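Local coordinates for protein phosphoribosylglycinamide synthetase (Anaerococcus prevotii, PDB 4DIM) that probably binds ATP and a metal ion and acts as a ligase of the ATP-grasp superfamily, at residues 79-84 and 275-280; 83-88 and 99-104; 196-201 and 208-213; 200-205 and 256-261; 294-299 and 311-316. All coordinates share one frame; numbering follows the deposited sequence.

Interaction 1 (79-84 and 275-280)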
# COMPACT_ATOMS: atom_id res chain seq x y z
N CYS A 79 5.82 -1.67 -2.10
CA CYS A 79 5.34 -0.31 -1.94
C CYS A 79 4.56 0.26 -3.13
O CYS A 79 4.08 1.38 -3.00
CB CYS A 79 6.51 0.59 -1.55
SG CYS A 79 7.27 0.12 0.05
N LEU A 80 4.35 -0.49 -4.24
CA LEU A 80 3.61 0.03 -5.42
C LEU A 80 3.01 -1.14 -6.24
O LEU A 80 3.59 -2.23 -6.28
CB LEU A 80 4.60 0.86 -6.28
CG LEU A 80 4.15 2.27 -6.77
CD1 LEU A 80 3.68 3.21 -5.63
CD2 LEU A 80 5.32 2.97 -7.48
N ASP A 81 1.88 -0.88 -6.92
CA ASP A 81 1.20 -1.89 -7.75
C ASP A 81 1.70 -1.94 -9.18
O ASP A 81 1.26 -2.83 -9.90
CB ASP A 81 -0.33 -1.64 -7.81
CG ASP A 81 -1.06 -1.91 -6.51
OD1 ASP A 81 -0.67 -2.86 -5.79
OD2 ASP A 81 -1.97 -1.12 -6.17
N THR A 82 2.54 -0.98 -9.62
CA THR A 82 3.05 -0.87 -10.99
C THR A 82 3.47 -2.23 -11.57
O THR A 82 2.90 -2.63 -12.58
CB THR A 82 4.21 0.13 -11.07
OG1 THR A 82 3.88 1.31 -10.32
CG2 THR A 82 4.54 0.53 -12.50
N GLY A 83 4.30 -2.98 -10.85
CA GLY A 83 4.78 -4.29 -11.28
C GLY A 83 4.30 -5.51 -10.52
O GLY A 83 5.01 -6.52 -10.47
N ILE A 84 3.06 -5.48 -10.03
CA ILE A 84 2.50 -6.54 -9.20
C ILE A 84 2.00 -7.70 -10.03
O ILE A 84 2.11 -8.85 -9.62
CB ILE A 84 1.39 -5.97 -8.25
CG1 ILE A 84 1.06 -6.97 -7.10
CG2 ILE A 84 0.08 -5.59 -9.01
CD1 ILE A 84 2.24 -7.55 -6.39
N GLU A 275 -9.87 -2.03 -0.74
CA GLU A 275 -8.80 -2.48 -1.64
C GLU A 275 -7.89 -3.48 -0.92
O GLU A 275 -7.69 -3.37 0.29
CB GLU A 275 -7.93 -1.31 -2.18
CG GLU A 275 -8.61 -0.05 -2.69
CD GLU A 275 -9.43 -0.17 -3.97
OE1 GLU A 275 -9.44 -1.26 -4.58
OE2 GLU A 275 -10.05 0.85 -4.36
N LEU A 276 -7.30 -4.41 -1.67
CA LEU A 276 -6.39 -5.43 -1.16
C LEU A 276 -5.36 -5.78 -2.24
O LEU A 276 -5.75 -6.22 -3.32
CB LEU A 276 -7.17 -6.68 -0.74
CG LEU A 276 -6.36 -7.65 0.16
CD1 LEU A 276 -7.18 -8.16 1.38
CD2 LEU A 276 -5.82 -8.81 -0.61
N THR A 277 -4.06 -5.63 -1.96
CA THR A 277 -3.02 -5.95 -2.94
C THR A 277 -1.97 -6.90 -2.29
O THR A 277 -1.69 -6.78 -1.12
CB THR A 277 -2.44 -4.66 -3.55
OG1 THR A 277 -1.27 -4.93 -4.30
CG2 THR A 277 -2.11 -3.64 -2.55
N GLY A 278 -1.41 -7.83 -3.06
CA GLY A 278 -0.39 -8.77 -2.57
C GLY A 278 1.02 -8.22 -2.54
O GLY A 278 1.95 -8.88 -3.00
N ARG A 279 1.21 -7.02 -1.98
CA ARG A 279 2.52 -6.45 -1.71
C ARG A 279 2.42 -5.49 -0.46
O ARG A 279 1.33 -5.11 -0.00
CB ARG A 279 3.14 -5.77 -2.94
CG ARG A 279 2.27 -4.77 -3.68
CD ARG A 279 2.32 -3.42 -3.05
NE ARG A 279 1.26 -2.54 -3.54
CZ ARG A 279 0.90 -1.39 -2.98
NH1 ARG A 279 -0.07 -0.67 -3.49
NH2 ARG A 279 1.51 -0.96 -1.89
N VAL A 280 3.57 -5.19 0.11
CA VAL A 280 3.66 -4.34 1.27
C VAL A 280 3.27 -2.91 0.94
O VAL A 280 3.60 -2.42 -0.11
CB VAL A 280 5.09 -4.40 1.88
CG1 VAL A 280 6.12 -3.69 0.99
CG2 VAL A 280 5.10 -3.84 3.29

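Interaction 2 (83-88 and 99-104)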
# COMPACT_ATOMS: atom_id res chain seq x y z
N GLY A 83 4.30 -2.98 -10.85
CA GLY A 83 4.78 -4.29 -11.28
C GLY A 83 4.30 -5.51 -10.52
O GLY A 83 5.01 -6.52 -10.47
N ILE A 84 3.06 -5.48 -10.03
CA ILE A 84 2.50 -6.54 -9.20
C ILE A 84 2.00 -7.70 -10.03
O ILE A 84 2.11 -8.85 -9.62
CB ILE A 84 1.39 -5.97 -8.25
CG1 ILE A 84 1.06 -6.97 -7.10
CG2 ILE A 84 0.08 -5.59 -9.01
CD1 ILE A 84 2.24 -7.55 -6.39
N VAL A 85 1.45 -7.41 -11.19
CA VAL A 85 1.02 -8.47 -12.11
C VAL A 85 2.26 -9.11 -12.74
O VAL A 85 2.38 -10.32 -12.73
CB VAL A 85 0.07 -7.90 -13.17
CG1 VAL A 85 -0.17 -8.92 -14.29
CG2 VAL A 85 -1.23 -7.49 -12.50
N SER A 86 3.18 -8.29 -13.26
CA SER A 86 4.42 -8.76 -13.87
C SER A 86 5.15 -9.67 -12.89
O SER A 86 5.51 -10.77 -13.29
CB SER A 86 5.29 -7.59 -14.30
OG SER A 86 4.46 -6.57 -14.83
N LEU A 87 5.22 -9.31 -11.60
CA LEU A 87 5.82 -10.23 -10.61
C LEU A 87 5.10 -11.59 -10.58
O LEU A 87 5.75 -12.64 -10.58
CB LEU A 87 5.73 -9.63 -9.22
CG LEU A 87 6.15 -10.52 -8.05
CD1 LEU A 87 7.55 -11.06 -8.23
CD2 LEU A 87 6.09 -9.73 -6.78
N ALA A 88 3.77 -11.55 -10.53
CA ALA A 88 2.94 -12.74 -10.51
C ALA A 88 3.24 -13.66 -11.72
O ALA A 88 3.40 -14.88 -11.54
CB ALA A 88 1.47 -12.33 -10.49
N LEU A 99 3.08 -14.59 -5.17
CA LEU A 99 1.65 -14.61 -5.53
C LEU A 99 1.47 -15.13 -6.96
O LEU A 99 2.42 -15.05 -7.76
CB LEU A 99 0.99 -13.24 -5.38
CG LEU A 99 1.19 -12.18 -6.50
CD1 LEU A 99 0.35 -10.95 -6.23
CD2 LEU A 99 2.63 -11.76 -6.64
N ASN A 100 0.28 -15.67 -7.30
CA ASN A 100 0.02 -16.21 -8.63
C ASN A 100 -0.74 -15.14 -9.44
O ASN A 100 -1.30 -14.22 -8.86
CB ASN A 100 -0.71 -17.60 -8.58
CG ASN A 100 -2.10 -17.62 -7.99
OD1 ASN A 100 -2.97 -16.86 -8.39
ND2 ASN A 100 -2.39 -18.56 -7.10
N GLU A 101 -0.70 -15.21 -10.78
CA GLU A 101 -1.30 -14.18 -11.62
C GLU A 101 -2.83 -14.09 -11.51
O GLU A 101 -3.35 -12.97 -11.56
CB GLU A 101 -0.91 -14.34 -13.08
CG GLU A 101 -1.08 -13.06 -13.88
CD GLU A 101 -0.60 -13.14 -15.31
OE1 GLU A 101 -0.63 -12.09 -15.99
OE2 GLU A 101 -0.19 -14.24 -15.75
N GLU A 102 -3.54 -15.20 -11.34
CA GLU A 102 -5.00 -15.12 -11.22
C GLU A 102 -5.42 -14.35 -9.96
O GLU A 102 -6.44 -13.67 -10.00
CB GLU A 102 -5.68 -16.51 -11.30
CG GLU A 102 -5.22 -17.57 -10.31
CD GLU A 102 -5.89 -18.92 -10.45
OE1 GLU A 102 -5.35 -19.89 -9.89
OE2 GLU A 102 -6.94 -19.01 -11.13
N ALA A 103 -4.60 -14.36 -8.89
CA ALA A 103 -4.89 -13.63 -7.64
C ALA A 103 -4.63 -12.14 -7.77
O ALA A 103 -5.36 -11.32 -7.20
CB ALA A 103 -4.04 -14.18 -6.51
N ALA A 104 -3.55 -11.80 -8.49
CA ALA A 104 -3.11 -10.44 -8.77
C ALA A 104 -4.13 -9.70 -9.67
O ALA A 104 -4.39 -8.50 -9.46
CB ALA A 104 -1.74 -10.48 -9.43

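Interaction 3 (196-201 and 208-213)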
# COMPACT_ATOMS: atom_id res chain seq x y z
N PHE A 196 -9.29 3.37 7.54
CA PHE A 196 -8.00 2.95 8.08
C PHE A 196 -7.49 1.84 7.19
O PHE A 196 -8.13 1.54 6.19
CB PHE A 196 -8.15 2.54 9.57
CG PHE A 196 -8.99 1.32 9.80
CD1 PHE A 196 -8.40 0.07 9.94
CD2 PHE A 196 -10.36 1.38 9.70
CE1 PHE A 196 -9.17 -1.08 10.04
CE2 PHE A 196 -11.13 0.22 9.74
CZ PHE A 196 -10.53 -1.00 9.98
N GLY A 197 -6.34 1.29 7.51
CA GLY A 197 -5.74 0.21 6.75
C GLY A 197 -5.22 -0.92 7.61
O GLY A 197 -5.35 -0.92 8.84
N ALA A 198 -4.59 -1.90 6.95
CA ALA A 198 -3.97 -3.01 7.64
C ALA A 198 -2.90 -3.65 6.79
O ALA A 198 -3.00 -3.65 5.57
CB ALA A 198 -5.01 -4.04 8.01
N GLN A 199 -1.91 -4.23 7.46
CA GLN A 199 -0.83 -4.99 6.85
C GLN A 199 -1.00 -6.43 7.23
O GLN A 199 -1.47 -6.72 8.33
CB GLN A 199 0.58 -4.53 7.29
CG GLN A 199 0.99 -3.11 6.93
CD GLN A 199 0.97 -2.77 5.46
OE1 GLN A 199 1.86 -3.14 4.71
NE2 GLN A 199 -0.06 -2.08 5.01
N ALA A 200 -0.60 -7.32 6.37
CA ALA A 200 -0.64 -8.73 6.68
C ALA A 200 0.45 -9.42 5.91
O ALA A 200 1.16 -8.79 5.13
CB ALA A 200 -2.01 -9.33 6.40
N PHE A 201 0.67 -10.67 6.23
CA PHE A 201 1.71 -11.44 5.58
C PHE A 201 1.22 -12.86 5.52
O PHE A 201 0.80 -13.38 6.55
CB PHE A 201 3.01 -11.30 6.38
CG PHE A 201 4.24 -11.85 5.72
CD1 PHE A 201 5.12 -11.02 5.04
CD2 PHE A 201 4.57 -13.19 5.85
CE1 PHE A 201 6.29 -11.52 4.48
CE2 PHE A 201 5.73 -13.69 5.26
CZ PHE A 201 6.58 -12.85 4.60
N LEU A 208 0.37 -14.92 9.06
CA LEU A 208 1.19 -14.68 10.25
C LEU A 208 0.59 -13.62 11.14
O LEU A 208 0.62 -13.74 12.37
CB LEU A 208 2.58 -14.24 9.81
CG LEU A 208 3.32 -15.23 8.89
CD1 LEU A 208 4.76 -14.85 8.74
CD2 LEU A 208 3.19 -16.67 9.38
N PHE A 209 0.09 -12.57 10.53
CA PHE A 209 -0.53 -11.50 11.30
C PHE A 209 -1.44 -10.63 10.44
O PHE A 209 -1.46 -10.71 9.22
CB PHE A 209 0.57 -10.61 11.94
CG PHE A 209 1.41 -9.86 10.94
CD1 PHE A 209 0.98 -8.65 10.43
CD2 PHE A 209 2.63 -10.34 10.53
CE1 PHE A 209 1.74 -7.97 9.50
CE2 PHE A 209 3.37 -9.67 9.58
CZ PHE A 209 2.93 -8.48 9.08
N VAL A 210 -2.21 -9.80 11.12
CA VAL A 210 -2.99 -8.72 10.55
C VAL A 210 -2.75 -7.56 11.51
O VAL A 210 -3.02 -7.66 12.71
CB VAL A 210 -4.48 -9.01 10.29
CG1 VAL A 210 -5.12 -7.86 9.53
CG2 VAL A 210 -4.65 -10.30 9.50
N MSE A 211 -2.11 -6.50 10.99
CA MSE A 211 -1.78 -5.34 11.79
C MSE A 211 -2.57 -4.11 11.33
O MSE A 211 -2.12 -3.40 10.43
CB MSE A 211 -0.27 -5.05 11.71
CG MSE A 211 0.18 -3.99 12.73
SE MSE A 211 1.94 -3.30 12.29
CE MSE A 211 1.38 -2.24 10.94
N PRO A 212 -3.66 -3.76 12.03
CA PRO A 212 -4.38 -2.51 11.71
C PRO A 212 -3.50 -1.28 11.91
O PRO A 212 -2.56 -1.31 12.69
CB PRO A 212 -5.57 -2.52 12.69
CG PRO A 212 -5.76 -3.96 13.01
CD PRO A 212 -4.41 -4.56 13.03
N HIS A 213 -3.75 -0.23 11.14
CA HIS A 213 -2.97 1.00 11.27
C HIS A 213 -3.77 2.23 10.87
O HIS A 213 -4.74 2.17 10.09
CB HIS A 213 -1.63 0.95 10.50
CG HIS A 213 -1.74 0.56 9.07
ND1 HIS A 213 -2.11 1.49 8.10
CD2 HIS A 213 -1.47 -0.62 8.47
CE1 HIS A 213 -2.14 0.82 6.97
NE2 HIS A 213 -1.73 -0.46 7.14

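Interaction 4 (200-205 and 256-261)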
# COMPACT_ATOMS: atom_id res chain seq x y z
N ALA A 200 -0.60 -7.32 6.37
CA ALA A 200 -0.64 -8.73 6.68
C ALA A 200 0.45 -9.42 5.91
O ALA A 200 1.16 -8.79 5.13
CB ALA A 200 -2.01 -9.33 6.40
N PHE A 201 0.67 -10.67 6.23
CA PHE A 201 1.71 -11.44 5.58
C PHE A 201 1.22 -12.86 5.52
O PHE A 201 0.80 -13.38 6.55
CB PHE A 201 3.01 -11.30 6.38
CG PHE A 201 4.24 -11.85 5.72
CD1 PHE A 201 5.12 -11.02 5.04
CD2 PHE A 201 4.57 -13.19 5.85
CE1 PHE A 201 6.29 -11.52 4.48
CE2 PHE A 201 5.73 -13.69 5.26
CZ PHE A 201 6.58 -12.85 4.60
N VAL A 202 1.20 -13.46 4.32
CA VAL A 202 0.76 -14.84 4.13
C VAL A 202 1.96 -15.72 3.60
O VAL A 202 2.65 -15.35 2.68
CB VAL A 202 -0.53 -14.93 3.26
CG1 VAL A 202 -0.38 -14.25 1.91
CG2 VAL A 202 -1.00 -16.38 3.09
N TYR A 203 2.21 -16.87 4.25
CA TYR A 203 3.29 -17.81 3.87
C TYR A 203 2.82 -19.25 4.00
O TYR A 203 2.45 -19.67 5.09
CB TYR A 203 4.50 -17.59 4.78
CG TYR A 203 5.60 -18.61 4.63
CD1 TYR A 203 6.32 -18.71 3.45
CD2 TYR A 203 6.01 -19.39 5.71
CE1 TYR A 203 7.38 -19.60 3.32
CE2 TYR A 203 7.08 -20.27 5.60
CZ TYR A 203 7.75 -20.39 4.40
OH TYR A 203 8.83 -21.22 4.27
N LYS A 204 2.83 -19.99 2.90
CA LYS A 204 2.37 -21.39 2.86
C LYS A 204 0.93 -21.47 3.39
O LYS A 204 0.58 -22.36 4.16
CB LYS A 204 3.31 -22.33 3.62
CG LYS A 204 4.71 -22.40 3.02
CD LYS A 204 5.62 -23.21 3.93
CE LYS A 204 6.91 -23.65 3.26
NZ LYS A 204 6.74 -24.94 2.56
N ASN A 205 0.13 -20.47 3.01
CA ASN A 205 -1.30 -20.32 3.29
C ASN A 205 -1.63 -20.02 4.79
O ASN A 205 -2.81 -19.98 5.13
CB ASN A 205 -2.09 -21.52 2.74
CG ASN A 205 -2.10 -21.52 1.21
OD1 ASN A 205 -2.32 -20.48 0.56
ND2 ASN A 205 -1.85 -22.66 0.58
N ASN A 256 -1.01 -15.75 -1.68
CA ASN A 256 -0.07 -16.54 -0.90
C ASN A 256 1.37 -16.08 -1.13
O ASN A 256 1.67 -15.44 -2.13
CB ASN A 256 -0.22 -18.01 -1.24
CG ASN A 256 0.46 -18.95 -0.29
OD1 ASN A 256 0.64 -18.64 0.89
ND2 ASN A 256 0.91 -20.09 -0.78
N ASN A 257 2.25 -16.37 -0.16
CA ASN A 257 3.69 -16.12 -0.23
C ASN A 257 3.96 -14.68 -0.65
O ASN A 257 4.79 -14.37 -1.54
CB ASN A 257 4.35 -17.10 -1.18
CG ASN A 257 4.17 -18.57 -0.81
OD1 ASN A 257 4.05 -18.93 0.36
ND2 ASN A 257 4.25 -19.47 -1.79
N CYS A 258 3.25 -13.79 0.01
CA CYS A 258 3.31 -12.37 -0.23
C CYS A 258 2.95 -11.62 1.00
O CYS A 258 2.23 -12.11 1.86
CB CYS A 258 2.39 -11.98 -1.39
SG CYS A 258 0.62 -12.26 -1.09
N ALA A 259 3.46 -10.36 1.05
CA ALA A 259 3.07 -9.38 2.06
C ALA A 259 1.81 -8.77 1.50
O ALA A 259 1.63 -8.78 0.29
CB ALA A 259 4.18 -8.35 2.25
N VAL A 260 0.90 -8.34 2.33
CA VAL A 260 -0.40 -7.80 1.90
C VAL A 260 -0.67 -6.44 2.50
O VAL A 260 -0.34 -6.15 3.65
CB VAL A 260 -1.53 -8.81 2.29
CG1 VAL A 260 -2.93 -8.28 1.96
CG2 VAL A 260 -1.28 -10.19 1.66
N ASN A 261 -1.31 -5.61 1.70
CA ASN A 261 -1.68 -4.24 2.00
C ASN A 261 -3.15 -4.10 1.76
O ASN A 261 -3.60 -4.48 0.70
CB ASN A 261 -0.90 -3.28 1.10
CG ASN A 261 -1.25 -1.83 1.36
OD1 ASN A 261 -0.94 -1.29 2.41
ND2 ASN A 261 -2.04 -1.25 0.50

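Interaction 5 (294-299 and 311-316)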
# COMPACT_ATOMS: atom_id res chain seq x y z
N GLY A 294 8.86 -5.66 16.36
CA GLY A 294 10.28 -5.77 16.64
C GLY A 294 10.96 -6.81 15.77
O GLY A 294 11.76 -7.64 16.26
N ILE A 295 10.65 -6.76 14.47
CA ILE A 295 11.16 -7.70 13.48
C ILE A 295 11.87 -6.97 12.32
O ILE A 295 11.94 -5.73 12.31
CB ILE A 295 10.00 -8.59 12.93
CG1 ILE A 295 8.89 -7.73 12.28
CG2 ILE A 295 9.45 -9.52 13.99
CD1 ILE A 295 7.93 -8.46 11.52
N GLU A 296 12.42 -7.79 11.40
CA GLU A 296 13.05 -7.40 10.12
C GLU A 296 12.14 -7.94 9.00
O GLU A 296 12.22 -9.10 8.61
CB GLU A 296 14.46 -7.97 10.05
CG GLU A 296 15.37 -7.38 11.12
CD GLU A 296 16.78 -7.92 11.07
OE1 GLU A 296 17.02 -9.03 11.61
OE2 GLU A 296 17.64 -7.25 10.46
N TYR A 297 11.21 -7.09 8.57
CA TYR A 297 10.14 -7.40 7.65
C TYR A 297 10.58 -7.33 6.20
O TYR A 297 10.18 -8.20 5.43
CB TYR A 297 9.00 -6.44 7.94
CG TYR A 297 7.71 -6.78 7.26
CD1 TYR A 297 7.13 -8.03 7.39
CD2 TYR A 297 6.97 -5.79 6.60
CE1 TYR A 297 5.88 -8.32 6.85
CE2 TYR A 297 5.75 -6.08 6.01
CZ TYR A 297 5.19 -7.34 6.15
OH TYR A 297 3.95 -7.60 5.64
N TYR A 298 11.48 -6.40 5.81
CA TYR A 298 12.06 -6.47 4.46
C TYR A 298 12.84 -7.73 4.27
O TYR A 298 12.97 -8.16 3.14
CB TYR A 298 12.96 -5.30 4.14
CG TYR A 298 12.26 -3.96 3.99
CD1 TYR A 298 11.43 -3.69 2.90
CD2 TYR A 298 12.46 -2.93 4.91
CE1 TYR A 298 10.81 -2.45 2.75
CE2 TYR A 298 11.83 -1.71 4.79
CZ TYR A 298 11.07 -1.44 3.66
OH TYR A 298 10.60 -0.16 3.50
N LYS A 299 13.42 -8.29 5.34
CA LYS A 299 14.19 -9.53 5.28
C LYS A 299 13.28 -10.69 5.12
O LYS A 299 13.64 -11.62 4.43
CB LYS A 299 15.08 -9.71 6.52
CG LYS A 299 16.30 -8.83 6.45
CD LYS A 299 17.29 -9.13 7.52
CE LYS A 299 18.47 -8.22 7.39
NZ LYS A 299 19.44 -8.39 8.49
N LEU A 311 10.10 -17.32 8.50
CA LEU A 311 9.81 -17.58 9.93
C LEU A 311 11.01 -17.45 10.86
O LEU A 311 10.81 -17.22 12.04
CB LEU A 311 9.16 -18.93 10.10
CG LEU A 311 7.79 -19.04 9.39
CD1 LEU A 311 7.28 -20.46 9.40
CD2 LEU A 311 6.78 -18.08 10.00
N VAL A 312 12.23 -17.53 10.30
CA VAL A 312 13.52 -17.31 10.97
C VAL A 312 13.58 -15.90 11.58
O VAL A 312 14.19 -15.72 12.64
CB VAL A 312 14.65 -17.53 9.92
CG1 VAL A 312 15.98 -16.86 10.33
CG2 VAL A 312 14.83 -19.01 9.66
N PHE A 313 12.98 -14.92 10.88
CA PHE A 313 12.91 -13.52 11.33
C PHE A 313 11.67 -13.28 12.18
O PHE A 313 11.76 -12.50 13.13
CB PHE A 313 12.91 -12.56 10.13
CG PHE A 313 14.05 -12.79 9.17
CD1 PHE A 313 15.34 -12.39 9.48
CD2 PHE A 313 13.87 -13.57 8.04
CE1 PHE A 313 16.42 -12.73 8.67
CE2 PHE A 313 14.95 -13.93 7.23
CZ PHE A 313 16.21 -13.48 7.53
N TRP A 314 10.52 -13.92 11.87
CA TRP A 314 9.25 -13.79 12.62
C TRP A 314 9.35 -14.41 14.02
O TRP A 314 8.64 -14.01 14.93
CB TRP A 314 8.08 -14.45 11.83
CG TRP A 314 6.71 -14.40 12.47
CD1 TRP A 314 5.95 -15.47 12.86
CD2 TRP A 314 5.96 -13.22 12.82
NE1 TRP A 314 4.75 -15.03 13.38
CE2 TRP A 314 4.74 -13.66 13.39
CE3 TRP A 314 6.17 -11.85 12.66
CZ2 TRP A 314 3.78 -12.76 13.86
CZ3 TRP A 314 5.20 -10.96 13.09
CH2 TRP A 314 4.04 -11.42 13.73
N SER A 315 10.22 -15.40 14.19
CA SER A 315 10.42 -16.06 15.49
C SER A 315 11.27 -15.20 16.45
O SER A 315 11.36 -15.54 17.63
CB SER A 315 11.06 -17.43 15.29
OG SER A 315 12.36 -17.30 14.74
N GLN A 316 11.89 -14.10 15.96
CA GLN A 316 12.66 -13.18 16.82
C GLN A 316 11.82 -11.96 17.17
O GLN A 316 12.36 -10.94 17.58
CB GLN A 316 13.96 -12.75 16.10
CG GLN A 316 14.90 -13.90 15.73
CD GLN A 316 15.22 -14.78 16.92
OE1 GLN A 316 15.55 -14.27 18.00
NE2 GLN A 316 15.08 -16.10 16.79

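Interaction 1 (79-84 and 275-280)
The carboxylate of Asp81 and the guanidinium of Arg279 form a salt bridge with their side chains nearly perpendicular and their planes 63° apart. Arg279 NE reaches Asp81 OD1 at 3.0 Å within the guanidinium plane, yet it approaches from above the carboxylate plane. NH1 adds only weak bonds to the two carboxylate oxygens. Thr277, pointing against Asp81, donates from OG1 to Asp81 OD1 at 2.6 Å, on the syn side and somewhat out of the carboxylate plane, so two good donors grip this single oxygen. Arg279 gets there by curling: CG sits between backbone N and carbonyl carbon (chi1 51°) and the chain bends again at chi2 (84°). Its flat head then slips between the Leu80 backbone on one face and Thr277 CG2 on the other, while Arg279 NH2 donates to Val280 O at 3.1 Å, which should limit the rotation of the group. Ile84 CD1, its side chain crossing the arginine at about a right angle, lies 3.9 Å from Arg279 CG. The contact thus ties the loop leading into helix 84-94 to the end of edge strand 270-277, which pairs with strand 258-267; Leu276 turns to helix 236-253, and Val280 packs on helix 297-305.

Interaction 2 (83-88 and 99-104)
Ala88 sets its methyl group directly on the start of helix 101-108, where CB comes within 3.5 Å of Glu101 CA and 3.9 Å of Ala104 CB. Small residues on both helices make this closeness possible: with only methyl groups at Ala88 and Ala104, the backbones draw together until the CA atoms of Ala88 and Glu101 are 4.6 Å apart. Leu99, just ahead of the second helix, extends the tight region. Its first torsion (chi1 80°) sends CG between the backbone N and the carbonyl carbon, and the two branches part. The Leu99 and Ile84 side chains cross at about a right angle, with CD1 of each 3.9 Å apart, whereas Leu99 CD2 lies 4.0 Å from Leu87 CG, and Leu99 CG rests against the Ala88 methyl.

Toward Val85 and Glu101 the packing thins. Val85 CG2 is 4.3 Å from Ala104 CB, and its CG1 meets the extended Glu101 chain only near the carboxylate, at OE1. Both residues are partly exposed, and the polar end of Glu101 is engaged by a salt bridge to Arg89 of helix 84-94. At the N-cap, Asn100, whose CB points away from the first segment, accepts at OD1 from Ala103 N at 3.0 Å.

Across the two segments the contact is therefore mainly van der Waals packing of apolar side chains against each other and against backbone. Polar bonds lie at its margins, where the Asn100 cap, the Glu101-Arg89 pair and the bond from Glu101 N to Asp92 OD2 hold the start of helix 101-108.

Interaction 3 (196-201 and 208-213)
Phe209 lays its ring back across the neighbouring strand, with CE2 3.6 Å from Phe201 CB and one face toward the Phe201 backbone N. A chi1 of 66° swings the ring over that strand. Phe201 itself runs beside Leu208, both pointing the same way. On the other face of the sheet, Val210 spreads its branches, CG1 4.1 Å from Ala198 CB and CG2 4.2 Å from Ala200 CB, under helix 236-253. Outward from this apolar centre the backbones bond in antiparallel pairs: Gln199 and Met211 (a selenomethionine) exchange two bonds, the shorter from Met211 N to Gln199 O at 2.7 Å, and Gly197 pairs likewise with His213. At the polar edge the His213 ring covers Gly197, whose CA lies 4.1 Å from the ring centroid, and its NE2 accepts from Gln199 NE2 at 3.2 Å, tilted from the ring plane. The Gln199 amide is also held by Asn261 and by Gly281 N. With an alanine in place of His213, Gly197 would probably lose its cover and the Gln199 amide one of its acceptors. The arrangement is an antiparallel beta hairpin, 194-203 with 206-219, in the central sheet of the ATP-grasp region, with helices packed on both faces.

Interaction 4 (200-205 and 256-261)
Asn256 lays its side chain against the turn residue Asn205. Asn256 CB lies 3.7 Å from Asn205 OD1. With CG anti to the backbone N (chi1 -166°), the amide swings across Asn205 at about a right angle, bringing Asn256 CG to 3.3 Å from Asn205 OD1 with the two amide planes only 19° apart. At the tip, Asn256 OD1 accepts from Asn205 N at 2.8 Å, the donor standing above the carbonyl plane, and it also touches Val202 CG2; Asn256 ND2 lies 3.5 Å from Asn205 OD1. Asn257 does similar work one residue along: its OD1 takes the Lys204 N-H in a nearly straight bond of 3.0 Å. Two side-chain carbonyls thus grip consecutive backbone N-H groups of the turn after strand 194-203. Beyond the turn the strands pair in antiparallel fashion, Val202 N bonding Cys258 O at 3.0 Å and Ala200 exchanging two bonds with Val260. On one side of the sheet Val202 CG1 packs 3.7 Å from Cys258 SG; on the other Phe201 meets Ala259. Asn257 and Cys258 both face Val202, and Asn257 has a positive phi: a G1 beta bulge at the entry of strand 258-267, set in an antiparallel sheet.

Interaction 5 (294-299 and 311-316)
Phe313 takes the central place in this contact, its ring sandwiched between the aliphatic part of Lys299 on one face and, on the opposite face, CG1 of Val312, the residue before it in the chain. Lys299 CB stands 3.9 Å from the Phe313 ring centroid and only 9° off the normal, a CH-pi contact over the face, and Lys299 CD reaches Phe313 CE1 at 3.9 Å. Phe313 CB points toward the first segment and lies 3.8 Å from Glu296 O; CG, anti to the carbonyl carbon (chi1 -53°), carries the ring against Lys299 CB. The lysine itself runs on extended past the ring to Glu296, where Lys299 NZ forms a salt bridge with Glu296 OE2 at 2.9 Å; apolar stem and charged end are thus used separately. A serine in place of Phe313 would probably leave the Lys299 stem without its ring and open a gap beside Glu296 and Met300.

Next comes Trp314, whose CB points away although the indole swings back. Ile295 CD1 meets it in the ring plane, at the edge, 4.0 Å from Trp314 CE3, while Ile295 CG2 lies 3.9 Å from Phe313 O. Further along, Trp314 meets Phe209 and stands edge-to-face with Tyr293. The segment ends at Gln316, where the chain brushes Gly294, the positive-phi residue that closes helix 285-293.

This is packing at the surface, between the loop joining helices 285-293 and 297-305 and the short helix 311-314: helix-to-helix packing in which an aromatic ring from helix 311-314 lies against Lys299 of helix 297-305, beside the large antiparallel sheet.

How the interactions relate
Three of these contacts share the large antiparallel sheet. Interactions 3 and 4 have Ala200 and Phe201 in common on strand 194-203, and Gln199 NE2 lies 2.9 Å from Asn261 OD1, a probable hydrogen bond. Strand 258-267 passes the sheet on to interaction 1 through Thr277 N and Asn261 O, also 2.9 Å apart. Interaction 2 shares Ile84 with interaction 1, their centres about 9 Å apart, and so links the helices 84-94 and 101-108 to the sheet's edge. Interaction 5, about 24 Å from interaction 2, centre to centre, packs on the sheet through Trp314 and Tyr297; Tyr297 CE1, 3.3 Å from Phe201 CD1, joins it to interactions 3 and 4.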